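Local coordinates for protein arabinan-endo 1,5-alpha-l-arabinase (Bacillus subtilis, PDB 1UV4) that cuts the internal alpha-1,5 linkages of linear and branched arabinan, helping to break down the plant cell wall, at residues 88-93 with 132-137; 126-131 with 151-156; 173-178 with 198-203. One frame throughout, in Å; residues are numbered along the deposited sequence.

Contact 1: residues 88-93 with 132-137; sequences YYSVSS and IDPELT. With CA (calcium ion), chain D.
The hydroxyl of Ser-90 takes the backbone N-H of Asp-133, a residue whose chain adopts a left-handed conformation. Asp-133 N lies 3.1 Å from Ser-90 OG with an N-H...O angle of 162°, and this is the one hydrogen bond between 88-93 and 132-137. OG, turned beside its own backbone N and anti to the carbonyl carbon (chi1 -40°), is held by two bonds, from Asp-133 N and with Trp-74 O. In the five-bladed beta-propeller of family 43, this is where the blade containing strand 84-91 meets the next blade in sequence, whose first strand is 135-138. The touching parts run almost exactly opposite ways, yet no backbone pairs with backbone across them; side chains fill the seam.

Pro-134 is the central wedge. Its CD sits 3.4 Å from Ser-90 OG, while its CB lies 3.6 Å from Tyr-88 CB. Farther along, the tyrosine ring presents its edge to Leu-136, with Tyr-88 CE1 4.0 Å from Leu-136 CD2, and the ring's hydroxyl reaches beyond the pair to Met-165 O. At the other end, Ile-132 sends CG2 to within 3.9 Å of Ser-92 CB.

Asp-133, considered important for tuning and orienting the proton donor, points its CB away from 88-93, and its side chain comes about 3 Å from that of Glu-185, the inferred donor. Glu-135 also turns away: with its chain bent at chi2, the carboxylate reaches the calcium ion, shared with Asp-77 and Asp-257. Its two oxygens divide the work: OE2 accepts bonds from Leu-189 N and a metal-bound water, whereas Glu-135 OE1 binds calcium directly at 2.4 Å.

Contact 2: residues 126-131 with 151-156; sequences SNNYNA and FWSGIK. With EDO (1,2-ethanediol), chain F.
Ser-153 delivers two hydrogen bonds to one carbonyl: OG stands 2.6 Å from Asn-128 O, and Ser-153 N reaches Asn-128 O at 2.9 Å. Both donors are tilted 33° from the carbonyl plane, and they arrive from its opposite faces. With OG set between the backbone N and the carbonyl carbon (chi1 72°), hydroxyl and N-H of the same residue can meet on that oxygen. The hydroxyl proton being spent there, Ser-153 OG in turn accepts from Lys-156 NZ at 2.8 Å. The ammonium group has further partners in Ser-173 OG and a 1,2-ethanediol, probably from the crystallisation liquor. A water extends the network, taking the N-H of Asn-130 and donating to Phe-151 O and Gly-154 O.

The serine is placed by a type II' turn from Phe-151 to Gly-154, closed by Gly-154 N to Phe-151 O (3.0 Å). Trp-152, at its second position, has its CB 3.4 Å from Asn-128 O. The indole crosses the Asn-130 side chain at a slant: Trp-152 CE3 lies 3.8 Å from Asn-130 CB, and the amide plane stands 78° from the ring plane. Asn-130 OD1 is occupied by Ser-99. The lysine chain crosses Tyr-129 at about a right angle, Lys-156 CE packing 3.8 Å from Tyr-129 CB.

Phe-151, Trp-152 and Asn-130 are all assigned by similarity to substrate binding, consistent with these two loops lining the arabinan-binding cleft of the family 43 propeller.

Contact 3: residues 173-178 with 198-203; sequences SIAARP and LMVSFD. With EDO (1,2-ethanediol), chain F.
Arg-177 lays its guanidinium flat on the ring of Phe-202, the two planes only 3° apart and their centres 4.0 Å from each other. This is a cation-pi stack as well as a packing contact, since CZ stands over the ring face. The side-chain torsions explain the overlap. Arg-177 leaves its backbone with CG beside the N and runs extended through chi2, which carries CD over the ring as a CH-pi donor, Arg-177 CD lying 3.7 Å from Phe-202 CD1. The bend at chi3 (77°) then swings NE and the guanidinium flat across the face. The phenyl ring itself has an uncommon rotation: at chi2 2° its CA lies nearly in the ring plane, in place of the usual setting with the ring turned roughly perpendicular. At the guanidinium edge, near its plane, Asp-203 O is 3.6 Å from Arg-177 NH1 without a hydrogen bond; NH1 is satisfied by Ala-183 O.

Away from the stack the contact is apolar. It lies between two successive blades of the five-bladed beta-propeller, strand 170-175 belonging to one and strand 195-203 to the other. The axes of 173-175 and 198-203 come no closer than 9.0 Å, a spacing bridged by side chains. Strand 173-175 carries a classic beta bulge, in which Ile-174 and Ala-175 both sit opposite Ile-155. Both residues point their CB atoms toward 198-203.

Leu-198 extends CG anti to the backbone N, bringing CD2 against both: Leu-198 CD2 is 3.9 Å from Ala-175 CB and 4.0 Å from Ile-174 CD1. Leu-198 CD1 joins it at Ile-174 CD1 (4.1 Å). Ile-174 holds CG1 between N and the carbonyl carbon, and its second torsion is extended, which carries CD1 out to that leucine. Val-200 adds a looser touch, its CG1 4.3 Å from Ala-175 CB.

In the fold
The contacts share one blade, running from strand 135-138 to strand 170-175: contact 1 joins it to the preceding blade, contact 3 to the following one, and contact 2 packs loop 126-131 against its turn 151-154. Contacts 1 and 2 adjoin at residues 131 and 132, with centres 13 Å apart. Contacts 2 and 3 touch, Ile-155 N lying 2.8 Å from Ala-175 O in a probable strand hydrogen bond, and both reach the ethanediol. Contacts 1 and 3 stay apart, nearest atoms about 7 Å. They nevertheless converge on the active site: the side chain of Asp-203, like that of Asp-133, comes about 3 Å from that of Glu-185, the inferred proton donor.

Contact 1: residues 88-93 with 132-137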
loop_
_atom_site.group_PDB
_atom_site.type_symbol
_atom_site.label_atom_id
_atom_site.label_comp_id
_atom_site.label_asym_id
_atom_site.label_seq_id
_atom_site.Cartn_x
_atom_site.Cartn_y
_atom_site.Cartn_z
ATOM N N TYR A 88 1.215 9.228 -2.751
ATOM C CA TYR A 88 0.305 8.626 -3.721
ATOM C C TYR A 88 -0.932 8.170 -2.922
ATOM O O TYR A 88 -0.822 7.739 -1.765
ATOM C CB TYR A 88 0.944 7.452 -4.452
ATOM C CG TYR A 88 2.063 7.870 -5.387
ATOM C CD1 TYR A 88 3.359 8.033 -4.934
ATOM C CD2 TYR A 88 1.833 8.106 -6.722
ATOM C CE1 TYR A 88 4.379 8.429 -5.774
ATOM C CE2 TYR A 88 2.865 8.473 -7.569
ATOM C CZ TYR A 88 4.121 8.676 -7.093
ATOM O OH TYR A 88 5.108 9.045 -7.932
ATOM N N TYR A 89 -2.111 8.201 -3.516
ATOM C CA TYR A 89 -3.331 7.824 -2.795
ATOM C C TYR A 89 -4.376 7.382 -3.829
ATOM O O TYR A 89 -4.230 7.656 -5.017
ATOM C CB TYR A 89 -3.827 8.992 -1.922
ATOM C CG TYR A 89 -4.172 10.172 -2.765
ATOM C CD1 TYR A 89 -3.209 11.103 -3.129
ATOM C CD2 TYR A 89 -5.445 10.330 -3.282
ATOM C CE1 TYR A 89 -3.509 12.145 -3.961
ATOM C CE2 TYR A 89 -5.755 11.335 -4.090
ATOM C CZ TYR A 89 -4.793 12.272 -4.454
ATOM O OH TYR A 89 -5.122 13.330 -5.297
ATOM N N SER A 90 -5.478 6.807 -3.347
ATOM C CA SER A 90 -6.486 6.209 -4.220
ATOM C C SER A 90 -7.816 6.942 -4.077
ATOM O O SER A 90 -8.252 7.271 -2.958
ATOM C CB SER A 90 -6.758 4.724 -3.875
ATOM O OG SER A 90 -5.577 4.038 -3.561
ATOM N N VAL A 91 -8.467 7.211 -5.216
ATOM C CA VAL A 91 -9.807 7.756 -5.258
ATOM C C VAL A 91 -10.702 6.682 -5.900
ATOM O O VAL A 91 -10.433 6.277 -7.001
ATOM C CB VAL A 91 -9.821 9.017 -6.159
ATOM C CG1 VAL A 91 -11.210 9.568 -6.265
ATOM C CG2 VAL A 91 -8.819 10.043 -5.665
ATOM N N SER A 92 -11.735 6.224 -5.211
ATOM C CA SER A 92 -12.511 5.109 -5.760
ATOM C C SER A 92 -13.836 5.026 -5.051
ATOM O O SER A 92 -14.224 5.917 -4.297
ATOM C CB SER A 92 -11.664 3.843 -5.560
ATOM O OG SER A 92 -12.242 2.704 -6.169
ATOM N N SER A 93 -14.613 3.984 -5.376
ATOM C CA SER A 93 -15.834 3.632 -4.640
ATOM C C SER A 93 -15.837 2.122 -4.410
ATOM O O SER A 93 -15.285 1.370 -5.198
ATOM C CB SER A 93 -17.096 4.073 -5.377
ATOM O OG SER A 93 -17.211 3.473 -6.625
ATOM N N ILE A 132 -5.886 1.387 -7.690
ATOM C CA ILE A 132 -5.791 1.702 -6.285
ATOM C C ILE A 132 -4.557 1.040 -5.671
ATOM O O ILE A 132 -3.873 0.219 -6.271
ATOM C CB ILE A 132 -7.084 1.305 -5.513
ATOM C CG1 ILE A 132 -7.212 -0.200 -5.356
ATOM C CG2 ILE A 132 -8.319 1.890 -6.169
ATOM C CD1 ILE A 132 -8.298 -0.646 -4.441
ATOM N N ASP A 133 -4.301 1.408 -4.432
ATOM C CA ASP A 133 -3.262 0.803 -3.610
ATOM C C ASP A 133 -1.839 1.048 -4.135
ATOM O O ASP A 133 -1.061 0.110 -4.337
ATOM C CB ASP A 133 -3.450 -0.690 -3.360
ATOM C CG ASP A 133 -4.715 -1.018 -2.648
ATOM O OD1 ASP A 133 -5.468 -0.144 -2.138
ATOM O OD2 ASP A 133 -5.048 -2.232 -2.559
ATOM N N PRO A 134 -1.480 2.326 -4.358
ATOM C CA PRO A 134 -0.139 2.635 -4.896
ATOM C C PRO A 134 1.007 2.316 -3.981
ATOM O O PRO A 134 0.875 2.394 -2.766
ATOM C CB PRO A 134 -0.189 4.146 -5.091
ATOM C CG PRO A 134 -1.263 4.634 -4.113
ATOM C CD PRO A 134 -2.260 3.551 -4.079
ATOM N N GLU A 135 2.150 2.034 -4.583
ATOM C CA GLU A 135 3.391 1.807 -3.887
ATOM C C GLU A 135 4.525 2.400 -4.713
ATOM O O GLU A 135 4.798 1.938 -5.804
ATOM C CB GLU A 135 3.595 0.290 -3.728
ATOM C CG GLU A 135 5.001 -0.192 -3.473
ATOM C CD GLU A 135 5.546 0.140 -2.106
ATOM O OE1 GLU A 135 4.983 1.028 -1.411
ATOM O OE2 GLU A 135 6.566 -0.485 -1.673
ATOM N N LEU A 136 5.222 3.366 -4.151
ATOM C CA LEU A 136 6.427 3.937 -4.756
ATOM C C LEU A 136 7.603 3.073 -4.314
ATOM O O LEU A 136 7.796 2.768 -3.122
ATOM C CB LEU A 136 6.611 5.389 -4.283
ATOM C CG LEU A 136 7.873 6.077 -4.797
ATOM C CD1 LEU A 136 7.922 6.215 -6.318
ATOM C CD2 LEU A 136 7.972 7.483 -4.177
ATOM N N THR A 137 8.407 2.671 -5.291
ATOM C CA THR A 137 9.610 1.937 -4.988
ATOM C C THR A 137 10.753 2.466 -5.857
ATOM O O THR A 137 10.556 3.297 -6.728
ATOM C CB THR A 137 9.357 0.432 -5.164
ATOM O OG1 THR A 137 10.492 -0.317 -4.713
ATOM C CG2 THR A 137 9.175 0.048 -6.598
HETATM CA CA CA D . 5.463 2.114 0.703
HETATM O O HOH W 1 7.355 0.738 0.564
HETATM O O HOH W 2 6.621 3.581 -0.871
HETATM O O HOH W 3 7.480 2.620 2.481
HETATM O O HOH W 4 5.836 3.977 2.041
#

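Contact 2: residues 126-131 with 151-156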
loop_
_atom_site.group_PDB
_atom_site.type_symbol
_atom_site.label_atom_id
_atom_site.label_comp_id
_atom_site.label_asym_id
_atom_site.label_seq_id
_atom_site.Cartn_x
_atom_site.Cartn_y
_atom_site.Cartn_z
ATOM N N SER A 126 -13.574 -0.793 -18.362
ATOM C CA SER A 126 -12.945 -1.384 -19.545
ATOM C C SER A 126 -11.553 -1.956 -19.310
ATOM O O SER A 126 -11.053 -2.707 -20.167
ATOM C CB SER A 126 -12.885 -0.350 -20.645
ATOM O OG SER A 126 -14.245 -0.074 -21.024
ATOM N N ASN A 127 -10.962 -1.654 -18.160
ATOM C CA ASN A 127 -9.656 -2.206 -17.808
ATOM C C ASN A 127 -9.811 -3.499 -17.029
ATOM O O ASN A 127 -10.815 -3.726 -16.345
ATOM C CB ASN A 127 -8.850 -1.223 -16.980
ATOM C CG ASN A 127 -8.518 0.047 -17.747
ATOM O OD1 ASN A 127 -9.030 1.134 -17.422
ATOM N ND2 ASN A 127 -7.725 -0.069 -18.794
ATOM N N ASN A 128 -8.819 -4.365 -17.175
ATOM C CA ASN A 128 -8.710 -5.606 -16.409
ATOM C C ASN A 128 -7.897 -5.435 -15.089
ATOM O O ASN A 128 -7.235 -6.354 -14.625
ATOM C CB ASN A 128 -8.092 -6.737 -17.306
ATOM C CG ASN A 128 -6.540 -6.534 -17.608
ATOM O OD1 ASN A 128 -5.948 -5.461 -17.365
ATOM N ND2 ASN A 128 -5.895 -7.596 -18.122
ATOM N N TYR A 129 -7.916 -4.228 -14.522
ATOM C CA TYR A 129 -7.204 -3.917 -13.259
ATOM C C TYR A 129 -7.897 -2.739 -12.583
ATOM O O TYR A 129 -8.764 -2.102 -13.161
ATOM C CB TYR A 129 -5.731 -3.572 -13.504
ATOM C CG TYR A 129 -5.472 -2.443 -14.474
ATOM C CD1 TYR A 129 -5.546 -1.097 -14.106
ATOM C CD2 TYR A 129 -5.137 -2.744 -15.787
ATOM C CE1 TYR A 129 -5.259 -0.078 -15.048
ATOM C CE2 TYR A 129 -4.883 -1.797 -16.694
ATOM C CZ TYR A 129 -4.957 -0.465 -16.347
ATOM O OH TYR A 129 -4.626 0.475 -17.315
ATOM N N ASN A 130 -7.491 -2.490 -11.357
ATOM C CA ASN A 130 -8.061 -1.424 -10.525
ATOM C C ASN A 130 -6.928 -0.524 -10.057
ATOM O O ASN A 130 -5.988 -0.968 -9.398
ATOM C CB ASN A 130 -8.792 -2.023 -9.328
ATOM C CG ASN A 130 -9.589 -1.003 -8.552
ATOM O OD1 ASN A 130 -9.822 0.114 -9.009
ATOM N ND2 ASN A 130 -10.138 -1.432 -7.392
ATOM N N ALA A 131 -7.032 0.756 -10.399
ATOM C CA ALA A 131 -6.010 1.745 -10.041
ATOM C C ALA A 131 -6.195 2.278 -8.624
ATOM O O ALA A 131 -6.590 3.425 -8.404
ATOM C CB ALA A 131 -6.009 2.932 -11.029
ATOM N N PHE A 151 -7.623 -6.844 -7.092
ATOM C CA PHE A 151 -8.618 -7.675 -7.790
ATOM C C PHE A 151 -8.456 -7.585 -9.303
ATOM O O PHE A 151 -7.422 -7.118 -9.800
ATOM C CB PHE A 151 -10.053 -7.402 -7.267
ATOM C CG PHE A 151 -10.370 -8.131 -6.007
ATOM C CD1 PHE A 151 -9.942 -7.661 -4.782
ATOM C CD2 PHE A 151 -11.008 -9.365 -6.053
ATOM C CE1 PHE A 151 -10.244 -8.358 -3.622
ATOM C CE2 PHE A 151 -11.318 -10.069 -4.878
ATOM C CZ PHE A 151 -10.922 -9.563 -3.672
ATOM N N TRP A 152 -9.402 -8.145 -10.034
ATOM C CA TRP A 152 -9.272 -8.293 -11.486
ATOM C C TRP A 152 -7.960 -9.022 -11.803
ATOM O O TRP A 152 -7.742 -10.049 -11.155
ATOM C CB TRP A 152 -9.506 -6.988 -12.206
ATOM C CG TRP A 152 -10.940 -6.497 -12.103
ATOM C CD1 TRP A 152 -11.972 -6.770 -12.965
ATOM C CD2 TRP A 152 -11.512 -5.709 -11.046
ATOM N NE1 TRP A 152 -13.143 -6.178 -12.518
ATOM C CE2 TRP A 152 -12.862 -5.494 -11.364
ATOM C CE3 TRP A 152 -11.002 -5.107 -9.882
ATOM C CZ2 TRP A 152 -13.729 -4.750 -10.551
ATOM C CZ3 TRP A 152 -11.867 -4.394 -9.076
ATOM C CH2 TRP A 152 -13.199 -4.205 -9.407
ATOM N N SER A 153 -7.136 -8.548 -12.742
ATOM C CA SER A 153 -5.933 -9.313 -13.138
ATOM C C SER A 153 -4.749 -9.000 -12.206
ATOM O O SER A 153 -3.639 -9.493 -12.470
ATOM C CB SER A 153 -5.564 -9.068 -14.610
ATOM O OG SER A 153 -5.036 -7.790 -14.840
ATOM N N GLY A 154 -4.978 -8.233 -11.115
ATOM C CA GLY A 154 -3.991 -8.131 -10.046
ATOM C C GLY A 154 -3.081 -6.924 -10.029
ATOM O O GLY A 154 -3.451 -5.819 -10.337
ATOM N N ILE A 155 -1.825 -7.190 -9.690
ATOM C CA ILE A 155 -0.811 -6.177 -9.437
ATOM C C ILE A 155 -0.020 -5.808 -10.673
ATOM O O ILE A 155 0.465 -6.664 -11.414
ATOM C CB ILE A 155 0.134 -6.678 -8.354
ATOM C CG1 ILE A 155 -0.696 -7.178 -7.149
ATOM C CG2 ILE A 155 1.123 -5.585 -7.915
ATOM C CD1 ILE A 155 -1.610 -6.234 -6.516
ATOM N N LYS A 156 0.023 -4.479 -10.885
ATOM C CA LYS A 156 0.681 -3.874 -12.036
ATOM C C LYS A 156 1.862 -3.033 -11.568
ATOM O O LYS A 156 1.932 -2.646 -10.417
ATOM C CB LYS A 156 -0.288 -3.010 -12.795
ATOM C CG LYS A 156 -1.606 -3.698 -13.217
ATOM C CD LYS A 156 -1.400 -4.954 -14.036
ATOM C CE LYS A 156 -2.676 -5.678 -14.291
ATOM N NZ LYS A 156 -2.441 -6.874 -15.150
HETATM C C1 EDO F . 0.141 -5.393 -18.885
HETATM O O1 EDO F . 0.986 -6.451 -18.480
HETATM C C2 EDO F . -0.630 -4.885 -17.694
HETATM O O2 EDO F . -1.953 -5.356 -17.767
HETATM O O HOH W 5 -5.975 -4.688 -10.175
#

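Contact 3: residues 173-178 with 198-203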
loop_
_atom_site.group_PDB
_atom_site.type_symbol
_atom_site.label_atom_id
_atom_site.label_comp_id
_atom_site.label_asym_id
_atom_site.label_seq_id
_atom_site.Cartn_x
_atom_site.Cartn_y
_atom_site.Cartn_z
ATOM N N SER A 173 2.726 -6.597 -15.562
ATOM C CA SER A 173 1.983 -7.444 -14.624
ATOM C C SER A 173 2.942 -8.223 -13.759
ATOM O O SER A 173 3.822 -8.886 -14.258
ATOM C CB SER A 173 1.090 -8.409 -15.387
ATOM O OG SER A 173 0.162 -7.688 -16.162
ATOM N N ILE A 174 2.775 -8.127 -12.433
ATOM C CA ILE A 174 3.729 -8.780 -11.516
ATOM C C ILE A 174 3.147 -9.733 -10.473
ATOM O O ILE A 174 3.894 -10.539 -9.908
ATOM C CB ILE A 174 4.670 -7.744 -10.832
ATOM C CG1 ILE A 174 3.917 -6.719 -10.016
ATOM C CG2 ILE A 174 5.592 -7.095 -11.870
ATOM C CD1 ILE A 174 4.836 -5.815 -9.185
ATOM N N ALA A 175 1.824 -9.702 -10.238
ATOM C CA ALA A 175 1.192 -10.723 -9.393
ATOM C C ALA A 175 -0.264 -10.823 -9.730
ATOM O O ALA A 175 -0.896 -9.834 -10.063
ATOM C CB ALA A 175 1.375 -10.467 -7.857
ATOM N N ALA A 176 -0.775 -12.051 -9.696
ATOM C CA ALA A 176 -2.193 -12.305 -10.011
ATOM C C ALA A 176 -2.653 -13.550 -9.260
ATOM O O ALA A 176 -1.856 -14.403 -8.886
ATOM C CB ALA A 176 -2.329 -12.515 -11.514
ATOM N N ARG A 177 -3.970 -13.702 -9.090
ATOM C CA ARG A 177 -4.546 -14.934 -8.581
ATOM C C ARG A 177 -5.664 -15.393 -9.507
ATOM O O ARG A 177 -6.829 -15.332 -9.157
ATOM C CB ARG A 177 -5.063 -14.801 -7.168
ATOM C CG ARG A 177 -3.992 -14.389 -6.148
ATOM C CD ARG A 177 -4.554 -14.361 -4.767
ATOM N NE ARG A 177 -4.700 -15.672 -4.187
ATOM C CZ ARG A 177 -5.447 -15.941 -3.130
ATOM N NH1 ARG A 177 -6.171 -14.982 -2.553
ATOM N NH2 ARG A 177 -5.493 -17.177 -2.653
ATOM N N PRO A 178 -5.275 -15.899 -10.681
ATOM C CA PRO A 178 -6.250 -16.230 -11.746
ATOM C C PRO A 178 -7.271 -17.269 -11.324
ATOM O O PRO A 178 -8.406 -17.227 -11.869
ATOM C CB PRO A 178 -5.362 -16.746 -12.880
ATOM C CG PRO A 178 -4.052 -17.064 -12.256
ATOM C CD PRO A 178 -3.891 -16.169 -11.109
ATOM N N LEU A 198 8.546 -8.597 -3.628
ATOM C CA LEU A 198 7.155 -8.144 -3.696
ATOM C C LEU A 198 6.358 -8.829 -2.585
ATOM O O LEU A 198 6.370 -10.048 -2.478
ATOM C CB LEU A 198 6.544 -8.495 -5.017
ATOM C CG LEU A 198 5.064 -8.154 -5.177
ATOM C CD1 LEU A 198 4.788 -6.659 -5.131
ATOM C CD2 LEU A 198 4.562 -8.725 -6.504
ATOM N N MET A 199 5.706 -8.060 -1.733
ATOM C CA MET A 199 4.698 -8.570 -0.833
ATOM C C MET A 199 3.329 -8.074 -1.289
ATOM O O MET A 199 3.201 -6.954 -1.760
ATOM C CB MET A 199 4.912 -8.086 0.587
ATOM C CG MET A 199 6.205 -8.412 1.159
ATOM S SD MET A 199 6.240 -7.928 2.936
ATOM C CE MET A 199 7.834 -8.487 3.417
ATOM N N VAL A 200 2.321 -8.935 -1.186
ATOM C CA VAL A 200 0.950 -8.563 -1.479
ATOM C C VAL A 200 0.064 -9.058 -0.330
ATOM O O VAL A 200 0.458 -9.907 0.462
ATOM C CB VAL A 200 0.451 -9.145 -2.821
ATOM C CG1 VAL A 200 1.316 -8.700 -3.935
ATOM C CG2 VAL A 200 0.396 -10.660 -2.776
ATOM N N SER A 201 -1.102 -8.443 -0.179
ATOM C CA SER A 201 -2.156 -8.996 0.655
ATOM C C SER A 201 -3.021 -9.939 -0.184
ATOM O O SER A 201 -3.497 -9.539 -1.234
ATOM C CB SER A 201 -2.997 -7.855 1.217
ATOM O OG SER A 201 -2.216 -7.024 2.048
ATOM N N PHE A 202 -3.173 -11.184 0.243
ATOM C CA PHE A 202 -4.184 -12.083 -0.299
ATOM C C PHE A 202 -5.460 -11.758 0.479
ATOM O O PHE A 202 -5.413 -11.644 1.706
ATOM C CB PHE A 202 -3.812 -13.562 -0.061
ATOM C CG PHE A 202 -2.823 -14.149 -1.037
ATOM C CD1 PHE A 202 -2.256 -13.403 -2.061
ATOM C CD2 PHE A 202 -2.446 -15.468 -0.884
ATOM C CE1 PHE A 202 -1.309 -13.951 -2.922
ATOM C CE2 PHE A 202 -1.548 -16.048 -1.767
ATOM C CZ PHE A 202 -0.988 -15.287 -2.799
ATOM N N ASP A 203 -6.574 -11.627 -0.208
ATOM C CA ASP A 203 -7.855 -11.258 0.401
ATOM C C ASP A 203 -8.769 -12.461 0.342
ATOM O O ASP A 203 -8.516 -13.408 -0.364
ATOM C CB ASP A 203 -8.544 -10.147 -0.416
ATOM C CG ASP A 203 -7.859 -8.787 -0.315
ATOM O OD1 ASP A 203 -6.948 -8.599 0.518
ATOM O OD2 ASP A 203 -8.187 -7.839 -1.083
HETATM C C1 EDO F . 0.141 -5.393 -18.885
HETATM O O1 EDO F . 0.986 -6.451 -18.480
HETATM C C2 EDO F . -0.630 -4.885 -17.694
HETATM O O2 EDO F . -1.953 -5.356 -17.767
#